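Local coordinates for protein SeqA (Vibrio cholerae, PDB 3SK7) that probably binds pairs of hemimethylated GATC sequences at the replication origin, blocking re-initiation at newly replicated origins within the same cell cycle, at residues A[31-35]-A[75-80]; A[54-60]-A[79-83]; A[91-96]-A[112-116]. All blocks are in the same frame, centred on the assembly; numbering follows the deposited sequence.

Interaction 1: A[31-35]-A[75-80]; sequences LSTLH and IPNTPF
His35 and Ser32, one turn apart on helix 23-37, receive the loop 75-80 in two different ways. The methyl CG2 of Thr78 sits over one face of the imidazole, 3.9 Å from the centroid of the His35 ring, as a CH-pi contact. With CG of His35 anti to its backbone N (chi1 176°), the ring extends under this methyl, while CD2, on the side away from ND1, meets the edge of the Phe80 ring at CE2. The two aromatic planes stand 72° apart, and CD of Pro79 lies near NE2 of His35 at 3.7 Å. Ser32 makes the direct polar link: its OG donates to Pro76 O over 2.7 Å, slightly out of the carbonyl plane; Met28 O lies within bonding range of the same hydroxyl, whose single hydrogen the two carbonyls must share. Beside it, Leu31 CB packs on Ile75 CG2. Ile75 to Thr78 form a type II beta turn, part of the connection between strands 73-74 and 81-82 of the antiparallel sheet. Thr78 OG1 steadies it, donating to Ile75 O at 2.9 Å and accepting from Phe80 N in an ST turn. One water gives hydrogens to Ser32 O and Asn77 O and lies 2.9 Å from His35 ND1, in the imidazole plane. Farther out, Phe42 of helix 39-47 meets the His35 ring nearly at right angles.

Interaction 2: A[54-60]-A[79-83]; sequences VYFADNE and PFWVI
Segments 54-60 and 79-83 run antiparallel, with Ala57 and Trp81 as a hydrogen-bonded pair, joined through Ala57 N to Trp81 O at 3.1 Å and Trp81 N to Ala57 O at 2.8 Å, next to the non-hydrogen-bonded pair Phe56 and Val82. A third bond, Ile83 N to Tyr55 O at 3.0 Å, runs nearly along the carbonyl axis and carries the pairing past the strands. Phe56 and Val82 point the same way from the sheet and lie side by side, CE2 of the ring 3.4 Å from CG2 of the valine, facing helix 23-37. On the other face the indole of Trp81 spreads beneath the chain as it enters helix 60-66. Glu60 CB stands 3.6 Å from the centroid of the Trp81 six-membered ring, 9° off its normal, and the carboxylate plane is turned only 16° from the indole. The extended glutamate, CG anti to its backbone N (chi1 -179°), carries CG and CD onward past the CZ3 corner. The peptide carbon of Asn59 covers the indole nearer its five-membered ring. Asn59 N-caps that helix, its side chain meeting a backbone N just beyond, while ND2 donates to Asp58 OD1 over 2.8 Å and bonds Thr62 OG1. At the opposite end, Ile83 CD1 meets the edge of the Tyr55 ring. Edge strand 56-57 thus pairs with central strand 81-82 of the small three-stranded antiparallel sheet in the SeqA C-terminal domain.

Interaction 3: A[91-96]-A[112-116]; sequences KQQMVE and VTHSI
Gln92 reaches across Thr113, its CB 4.1 Å from the threonine CB and its CG close over the carbonyl oxygen of the same residue. With CG beside the backbone N (chi1 -71°) and the chain extended beyond it, NE2 reaches Thr113 O at 3.0 Å. The bond is bent, 141° at the hydrogen, and the amide comes from above the carbonyl plane, 45° out of it. Ile116 N approaches that oxygen from the opposite face, so Thr113 O takes one donor from helix 88-101 and one from the chain's own C-terminal residue. The contact pairs helix 88-101 with the C-terminal end of helix 106-114, two consecutive helices of the SeqA C-terminal domain that pack against helix 23-37. Between them Thr113 CG2 sits 3.5 Å from Gln92 O and slides past Val95, whose CG1 also meets Val112 CG1. The threonine hydroxyl turns back to its own helix, where OG1 bonds Ile109 O. The other branch of Val95, CG2, meets Ile116 CD1 at 3.9 Å, which brings the last residue of the chain into the apolar seam. Behind this layer, Ile30 of helix 23-37 supports Val112 and Ile116, and Phe27 lies against Val95 and Lys91. Ser115 OG donates to Val112 O at 2.6 Å, an oxygen that Ser115 N reaches as well, while the terminal carboxylate forms a salt bridge with Arg26.

Interactions 1 and 2 meet on shared residues: Pro79 and Phe80 belong to both, and their centres lie about 10 Å apart. Ile75 CG1 packs 3.9 Å from Val82 CG1, and Leu31 CD2 lies 4.1 Å from Phe56 CZ, so the helix-loop contact continues into one face of the sheet. From that face Val82 CG2 touches Met94 CE at 3.6 Å, carrying the packing to helix 88-101, where interaction 3 begins. Interaction 3 is centred about 17 Å from interaction 2 and about 15 Å from interaction 1, across the centre of the chain from both. Helix 23-37 spans the gap, touching the loop through His35 and the helix pair through Phe27 and Ile30.

Interaction 1: A[31-35]-A[75-80]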
loop_
_atom_site.group_PDB
_atom_site.type_symbol
_atom_site.label_atom_id
_atom_site.label_comp_id
_atom_site.label_asym_id
_atom_site.label_seq_id
_atom_site.Cartn_x
_atom_site.Cartn_y
_atom_site.Cartn_z
ATOM N N LEU A 31 -1.130 -1.239 -2.727
ATOM C CA LEU A 31 -0.376 -2.144 -1.861
ATOM C C LEU A 31 -0.299 -3.567 -2.431
ATOM O O LEU A 31 0.770 -4.185 -2.436
ATOM C CB LEU A 31 -0.953 -2.162 -0.464
ATOM C CG LEU A 31 -0.841 -0.850 0.319
ATOM C CD1 LEU A 31 -1.741 -0.898 1.536
ATOM C CD2 LEU A 31 0.580 -0.573 0.730
ATOM N N SER A 32 -1.420 -4.079 -2.923
ATOM C CA SER A 32 -1.414 -5.416 -3.510
ATOM C C SER A 32 -0.432 -5.479 -4.662
ATOM O O SER A 32 0.257 -6.495 -4.857
ATOM C CB SER A 32 -2.802 -5.799 -4.031
ATOM O OG SER A 32 -3.754 -5.961 -2.988
ATOM N N THR A 33 -0.406 -4.416 -5.451
ATOM C CA THR A 33 0.438 -4.381 -6.639
ATOM C C THR A 33 1.919 -4.317 -6.269
ATOM O O THR A 33 2.753 -4.980 -6.885
ATOM C CB THR A 33 0.068 -3.216 -7.544
ATOM O OG1 THR A 33 -1.283 -3.358 -7.993
ATOM C CG2 THR A 33 0.976 -3.168 -8.768
ATOM N N LEU A 34 2.242 -3.517 -5.258
ATOM C CA LEU A 34 3.623 -3.426 -4.790
ATOM C C LEU A 34 4.108 -4.784 -4.339
ATOM O O LEU A 34 5.255 -5.180 -4.620
ATOM C CB LEU A 34 3.745 -2.405 -3.656
ATOM C CG LEU A 34 3.622 -0.946 -4.094
ATOM C CD1 LEU A 34 3.420 -0.074 -2.888
ATOM C CD2 LEU A 34 4.832 -0.481 -4.848
ATOM N N HIS A 35 3.250 -5.507 -3.625
ATOM C CA HIS A 35 3.612 -6.849 -3.195
ATOM C C HIS A 35 3.812 -7.808 -4.367
ATOM O O HIS A 35 4.734 -8.623 -4.368
ATOM C CB HIS A 35 2.555 -7.391 -2.243
ATOM C CG HIS A 35 2.782 -8.807 -1.804
ATOM N ND1 HIS A 35 2.247 -9.876 -2.466
ATOM C CD2 HIS A 35 3.491 -9.298 -0.761
ATOM C CE1 HIS A 35 2.610 -11.001 -1.841
ATOM N NE2 HIS A 35 3.358 -10.671 -0.811
ATOM N N ILE A 75 -4.851 -7.080 2.973
ATOM C CA ILE A 75 -4.419 -6.614 1.664
ATOM C C ILE A 75 -4.584 -7.745 0.654
ATOM O O ILE A 75 -3.953 -8.776 0.751
ATOM C CB ILE A 75 -2.968 -6.140 1.685
ATOM C CG1 ILE A 75 -2.803 -5.030 2.707
ATOM C CG2 ILE A 75 -2.555 -5.614 0.327
ATOM C CD1 ILE A 75 -1.339 -4.646 2.975
ATOM N N PRO A 76 -5.493 -7.567 -0.300
ATOM C CA PRO A 76 -5.828 -8.674 -1.195
ATOM C C PRO A 76 -4.631 -9.301 -1.913
ATOM O O PRO A 76 -3.703 -8.586 -2.325
ATOM C CB PRO A 76 -6.772 -8.017 -2.218
ATOM C CG PRO A 76 -7.389 -6.903 -1.494
ATOM C CD PRO A 76 -6.293 -6.370 -0.575
ATOM N N ASN A 77 -4.651 -10.628 -2.017
ATOM C CA ASN A 77 -3.619 -11.382 -2.702
ATOM C C ASN A 77 -2.267 -11.264 -2.009
ATOM O O ASN A 77 -1.226 -11.434 -2.611
ATOM C CB ASN A 77 -3.530 -10.945 -4.161
ATOM C CG ASN A 77 -4.819 -11.189 -4.910
ATOM O OD1 ASN A 77 -5.335 -10.311 -5.599
ATOM N ND2 ASN A 77 -5.354 -12.388 -4.761
ATOM N N THR A 78 -2.310 -10.979 -0.720
ATOM C CA THR A 78 -1.098 -10.962 0.105
ATOM C C THR A 78 -1.415 -11.597 1.447
ATOM O O THR A 78 -2.573 -11.770 1.797
ATOM C CB THR A 78 -0.526 -9.518 0.391
ATOM O OG1 THR A 78 -1.193 -8.956 1.497
ATOM C CG2 THR A 78 -0.662 -8.605 -0.779
ATOM N N PRO A 79 -0.371 -11.896 2.224
ATOM C CA PRO A 79 -0.546 -12.415 3.582
ATOM C C PRO A 79 -0.619 -11.312 4.635
ATOM O O PRO A 79 -0.642 -11.588 5.831
ATOM C CB PRO A 79 0.714 -13.247 3.792
ATOM C CG PRO A 79 1.729 -12.594 2.966
ATOM C CD PRO A 79 1.011 -12.068 1.755
ATOM N N PHE A 80 -0.639 -10.067 4.197
ATOM C CA PHE A 80 -0.543 -8.921 5.093
ATOM C C PHE A 80 -1.860 -8.212 5.363
ATOM O O PHE A 80 -2.829 -8.358 4.600
ATOM C CB PHE A 80 0.512 -7.933 4.555
ATOM C CG PHE A 80 1.880 -8.537 4.427
ATOM C CD1 PHE A 80 2.623 -8.880 5.551
ATOM C CD2 PHE A 80 2.418 -8.839 3.194
ATOM C CE1 PHE A 80 3.870 -9.449 5.437
ATOM C CE2 PHE A 80 3.680 -9.424 3.099
ATOM C CZ PHE A 80 4.381 -9.730 4.234
HETATM O O HOH W 1 0.198 -9.584 -4.485
#

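Interaction 2: A[54-60]-A[79-83]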
loop_
_atom_site.group_PDB
_atom_site.type_symbol
_atom_site.label_atom_id
_atom_site.label_comp_id
_atom_site.label_asym_id
_atom_site.label_seq_id
_atom_site.Cartn_x
_atom_site.Cartn_y
_atom_site.Cartn_z
ATOM N N VAL A 54 2.655 0.931 14.526
ATOM C CA VAL A 54 2.603 -0.211 13.619
ATOM C C VAL A 54 1.472 0.010 12.634
ATOM O O VAL A 54 0.339 0.234 13.035
ATOM C CB VAL A 54 2.344 -1.542 14.393
ATOM C CG1 VAL A 54 2.326 -2.744 13.452
ATOM C CG2 VAL A 54 3.411 -1.748 15.430
ATOM N N TYR A 55 1.789 -0.069 11.349
ATOM C CA TYR A 55 0.807 0.077 10.309
ATOM C C TYR A 55 0.438 -1.250 9.667
ATOM O O TYR A 55 -0.704 -1.411 9.226
ATOM C CB TYR A 55 1.342 1.015 9.215
ATOM C CG TYR A 55 1.440 2.448 9.609
ATOM C CD1 TYR A 55 0.376 3.097 10.208
ATOM C CD2 TYR A 55 2.588 3.168 9.362
ATOM C CE1 TYR A 55 0.457 4.440 10.571
ATOM C CE2 TYR A 55 2.679 4.512 9.721
ATOM C CZ TYR A 55 1.606 5.128 10.330
ATOM O OH TYR A 55 1.677 6.453 10.697
ATOM N N PHE A 56 1.387 -2.173 9.590
ATOM C CA PHE A 56 1.216 -3.433 8.899
ATOM C C PHE A 56 1.495 -4.602 9.835
ATOM O O PHE A 56 2.327 -4.502 10.754
ATOM C CB PHE A 56 2.177 -3.538 7.729
ATOM C CG PHE A 56 1.976 -2.478 6.685
ATOM C CD1 PHE A 56 2.708 -1.307 6.706
ATOM C CD2 PHE A 56 1.051 -2.666 5.677
ATOM C CE1 PHE A 56 2.496 -0.324 5.750
ATOM C CE2 PHE A 56 0.846 -1.697 4.710
ATOM C CZ PHE A 56 1.566 -0.538 4.740
ATOM N N ALA A 57 0.840 -5.718 9.535
ATOM C CA ALA A 57 1.124 -6.968 10.208
ATOM C C ALA A 57 0.851 -8.125 9.268
ATOM O O ALA A 57 0.300 -7.922 8.187
ATOM C CB ALA A 57 0.303 -7.112 11.486
ATOM N N ASP A 58 1.191 -9.340 9.685
ATOM C CA ASP A 58 0.837 -10.544 8.932
ATOM C C ASP A 58 -0.400 -11.232 9.486
ATOM O O ASP A 58 -0.742 -12.336 9.076
ATOM C CB ASP A 58 2.018 -11.511 8.787
ATOM C CG ASP A 58 2.286 -12.302 10.043
ATOM O OD1 ASP A 58 1.825 -11.891 11.126
ATOM O OD2 ASP A 58 2.982 -13.336 9.946
ATOM N N ASN A 59 -1.112 -10.537 10.361
ATOM C CA ASN A 59 -2.362 -11.037 10.920
ATOM C C ASN A 59 -3.182 -9.915 11.564
ATOM O O ASN A 59 -2.643 -8.893 11.954
ATOM C CB ASN A 59 -2.091 -12.130 11.930
ATOM C CG ASN A 59 -1.433 -11.606 13.198
ATOM O OD1 ASN A 59 -2.110 -11.320 14.176
ATOM N ND2 ASN A 59 -0.113 -11.423 13.160
ATOM N N GLU A 60 -4.496 -10.106 11.655
ATOM C CA GLU A 60 -5.407 -9.087 12.158
ATOM C C GLU A 60 -5.172 -8.754 13.641
ATOM O O GLU A 60 -5.239 -7.594 14.063
ATOM C CB GLU A 60 -6.841 -9.585 11.971
ATOM C CG GLU A 60 -7.895 -8.620 12.426
ATOM C CD GLU A 60 -9.306 -9.101 12.154
ATOM O OE1 GLU A 60 -9.529 -10.328 11.982
ATOM O OE2 GLU A 60 -10.189 -8.237 12.138
ATOM N N PRO A 79 -0.371 -11.896 2.224
ATOM C CA PRO A 79 -0.546 -12.415 3.582
ATOM C C PRO A 79 -0.619 -11.312 4.635
ATOM O O PRO A 79 -0.642 -11.588 5.831
ATOM C CB PRO A 79 0.714 -13.247 3.792
ATOM C CG PRO A 79 1.729 -12.594 2.966
ATOM C CD PRO A 79 1.011 -12.068 1.755
ATOM N N PHE A 80 -0.639 -10.067 4.197
ATOM C CA PHE A 80 -0.543 -8.921 5.093
ATOM C C PHE A 80 -1.860 -8.212 5.363
ATOM O O PHE A 80 -2.829 -8.358 4.600
ATOM C CB PHE A 80 0.512 -7.933 4.555
ATOM C CG PHE A 80 1.880 -8.537 4.427
ATOM C CD1 PHE A 80 2.623 -8.880 5.551
ATOM C CD2 PHE A 80 2.418 -8.839 3.194
ATOM C CE1 PHE A 80 3.870 -9.449 5.437
ATOM C CE2 PHE A 80 3.680 -9.424 3.099
ATOM C CZ PHE A 80 4.381 -9.730 4.234
ATOM N N TRP A 81 -1.865 -7.433 6.444
ATOM C CA TRP A 81 -2.967 -6.627 6.926
ATOM C C TRP A 81 -2.451 -5.221 7.152
ATOM O O TRP A 81 -1.253 -5.022 7.423
ATOM C CB TRP A 81 -3.484 -7.167 8.266
ATOM C CG TRP A 81 -4.192 -8.496 8.142
ATOM C CD1 TRP A 81 -3.636 -9.710 7.847
ATOM C CD2 TRP A 81 -5.590 -8.719 8.285
ATOM N NE1 TRP A 81 -4.617 -10.680 7.793
ATOM C CE2 TRP A 81 -5.825 -10.091 8.047
ATOM C CE3 TRP A 81 -6.671 -7.897 8.581
ATOM C CZ2 TRP A 81 -7.099 -10.650 8.107
ATOM C CZ3 TRP A 81 -7.924 -8.457 8.655
ATOM C CH2 TRP A 81 -8.131 -9.816 8.413
ATOM N N VAL A 82 -3.352 -4.243 7.025
ATOM C CA VAL A 82 -2.999 -2.842 7.234
ATOM C C VAL A 82 -4.080 -2.126 8.018
ATOM O O VAL A 82 -5.251 -2.470 7.912
ATOM C CB VAL A 82 -2.730 -2.148 5.881
ATOM C CG1 VAL A 82 -3.981 -2.080 5.008
ATOM C CG2 VAL A 82 -2.171 -0.767 6.061
ATOM N N ILE A 83 -3.692 -1.161 8.840
ATOM C CA ILE A 83 -4.661 -0.350 9.547
ATOM C C ILE A 83 -5.331 0.654 8.590
ATOM O O ILE A 83 -4.692 1.209 7.687
ATOM C CB ILE A 83 -4.069 0.345 10.776
ATOM C CG1 ILE A 83 -3.100 1.450 10.384
ATOM C CG2 ILE A 83 -3.380 -0.679 11.684
ATOM C CD1 ILE A 83 -2.625 2.257 11.570
#

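Interaction 3: A[91-96]-A[112-116]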
loop_
_atom_site.group_PDB
_atom_site.type_symbol
_atom_site.label_atom_id
_atom_site.label_comp_id
_atom_site.label_asym_id
_atom_site.label_seq_id
_atom_site.Cartn_x
_atom_site.Cartn_y
_atom_site.Cartn_z
ATOM N N LYS A 91 -2.893 7.711 4.344
ATOM C CA LYS A 91 -2.713 6.618 3.382
ATOM C C LYS A 91 -1.569 6.953 2.397
ATOM O O LYS A 91 -0.741 6.087 2.042
ATOM C CB LYS A 91 -3.999 6.359 2.605
ATOM C CG LYS A 91 -5.062 5.630 3.407
ATOM C CD LYS A 91 -6.328 5.482 2.576
ATOM C CE LYS A 91 -7.446 4.769 3.348
ATOM N NZ LYS A 91 -7.949 5.553 4.547
ATOM N N GLN A 92 -1.532 8.208 1.946
ATOM C CA GLN A 92 -0.471 8.647 1.040
ATOM C C GLN A 92 0.890 8.503 1.709
ATOM O O GLN A 92 1.859 8.016 1.102
ATOM C CB GLN A 92 -0.729 10.101 0.608
ATOM C CG GLN A 92 -1.908 10.260 -0.333
ATOM C CD GLN A 92 -2.299 11.693 -0.556
ATOM O OE1 GLN A 92 -2.141 12.554 0.309
ATOM N NE2 GLN A 92 -2.863 11.948 -1.706
ATOM N N GLN A 93 0.980 8.936 2.963
ATOM C CA GLN A 93 2.252 8.850 3.676
ATOM C C GLN A 93 2.718 7.424 3.869
ATOM O O GLN A 93 3.905 7.131 3.808
ATOM C CB GLN A 93 2.125 9.522 5.055
ATOM C CG GLN A 93 1.915 11.018 4.964
ATOM C CD GLN A 93 1.761 11.688 6.328
ATOM O OE1 GLN A 93 1.382 11.046 7.303
ATOM N NE2 GLN A 93 2.073 12.980 6.399
ATOM N N MET A 94 1.779 6.534 4.127
ATOM C CA MET A 94 2.106 5.119 4.313
ATOM C C MET A 94 2.660 4.512 3.024
ATOM O O MET A 94 3.661 3.776 3.036
ATOM C CB MET A 94 0.867 4.356 4.756
ATOM C CG MET A 94 0.341 4.821 6.112
ATOM S SD MET A 94 -1.332 4.272 6.519
ATOM C CE MET A 94 -0.971 2.539 6.572
ATOM N N VAL A 95 1.994 4.815 1.910
ATOM C CA VAL A 95 2.450 4.297 0.626
ATOM C C VAL A 95 3.829 4.879 0.250
ATOM O O VAL A 95 4.697 4.174 -0.257
ATOM C CB VAL A 95 1.427 4.584 -0.482
ATOM C CG1 VAL A 95 2.036 4.372 -1.854
ATOM C CG2 VAL A 95 0.202 3.713 -0.325
ATOM N N GLU A 96 4.018 6.160 0.518
ATOM C CA GLU A 96 5.311 6.757 0.270
ATOM C C GLU A 96 6.416 6.071 1.071
ATOM O O GLU A 96 7.466 5.752 0.528
ATOM C CB GLU A 96 5.283 8.251 0.624
ATOM C CG GLU A 96 6.643 8.924 0.510
ATOM C CD GLU A 96 6.629 10.367 0.928
ATOM O OE1 GLU A 96 5.769 10.782 1.754
ATOM O OE2 GLU A 96 7.515 11.083 0.440
ATOM N N VAL A 112 1.890 7.990 -7.800
ATOM C CA VAL A 112 1.103 6.943 -7.164
ATOM C C VAL A 112 0.341 7.489 -5.941
ATOM O O VAL A 112 -0.865 7.240 -5.784
ATOM C CB VAL A 112 2.003 5.756 -6.756
ATOM C CG1 VAL A 112 1.265 4.769 -5.875
ATOM C CG2 VAL A 112 2.521 5.022 -7.979
ATOM N N THR A 113 1.025 8.242 -5.087
ATOM C CA THR A 113 0.357 8.785 -3.915
ATOM C C THR A 113 -0.701 9.835 -4.280
ATOM O O THR A 113 -1.771 9.883 -3.655
ATOM C CB THR A 113 1.367 9.379 -2.899
ATOM O OG1 THR A 113 2.125 10.431 -3.502
ATOM C CG2 THR A 113 2.281 8.322 -2.358
ATOM N N HIS A 114 -0.431 10.650 -5.296
ATOM C CA HIS A 114 -1.445 11.615 -5.732
ATOM C C HIS A 114 -2.714 10.959 -6.237
ATOM O O HIS A 114 -3.775 11.582 -6.223
ATOM C CB HIS A 114 -0.870 12.543 -6.804
ATOM C CG HIS A 114 0.053 13.584 -6.256
ATOM N ND1 HIS A 114 0.469 14.673 -6.997
ATOM C CD2 HIS A 114 0.645 13.711 -5.046
ATOM C CE1 HIS A 114 1.271 15.420 -6.268
ATOM N NE2 HIS A 114 1.394 14.859 -5.072
ATOM N N SER A 115 -2.627 9.694 -6.641
ATOM C CA SER A 115 -3.763 8.994 -7.227
ATOM C C SER A 115 -4.728 8.436 -6.194
ATOM O O SER A 115 -5.844 8.015 -6.541
ATOM C CB SER A 115 -3.284 7.847 -8.110
ATOM O OG SER A 115 -2.894 6.735 -7.309
ATOM N N ILE A 116 -4.296 8.411 -4.945
ATOM C CA ILE A 116 -5.116 7.910 -3.852
ATOM C C ILE A 116 -6.151 8.966 -3.491
ATOM O O ILE A 116 -5.850 10.156 -3.308
ATOM C CB ILE A 116 -4.292 7.563 -2.613
ATOM C CG1 ILE A 116 -3.227 6.529 -2.961
ATOM C CG2 ILE A 116 -5.205 7.040 -1.480
ATOM C CD1 ILE A 116 -2.225 6.288 -1.855
ATOM O OXT ILE A 116 -7.329 8.622 -3.377
#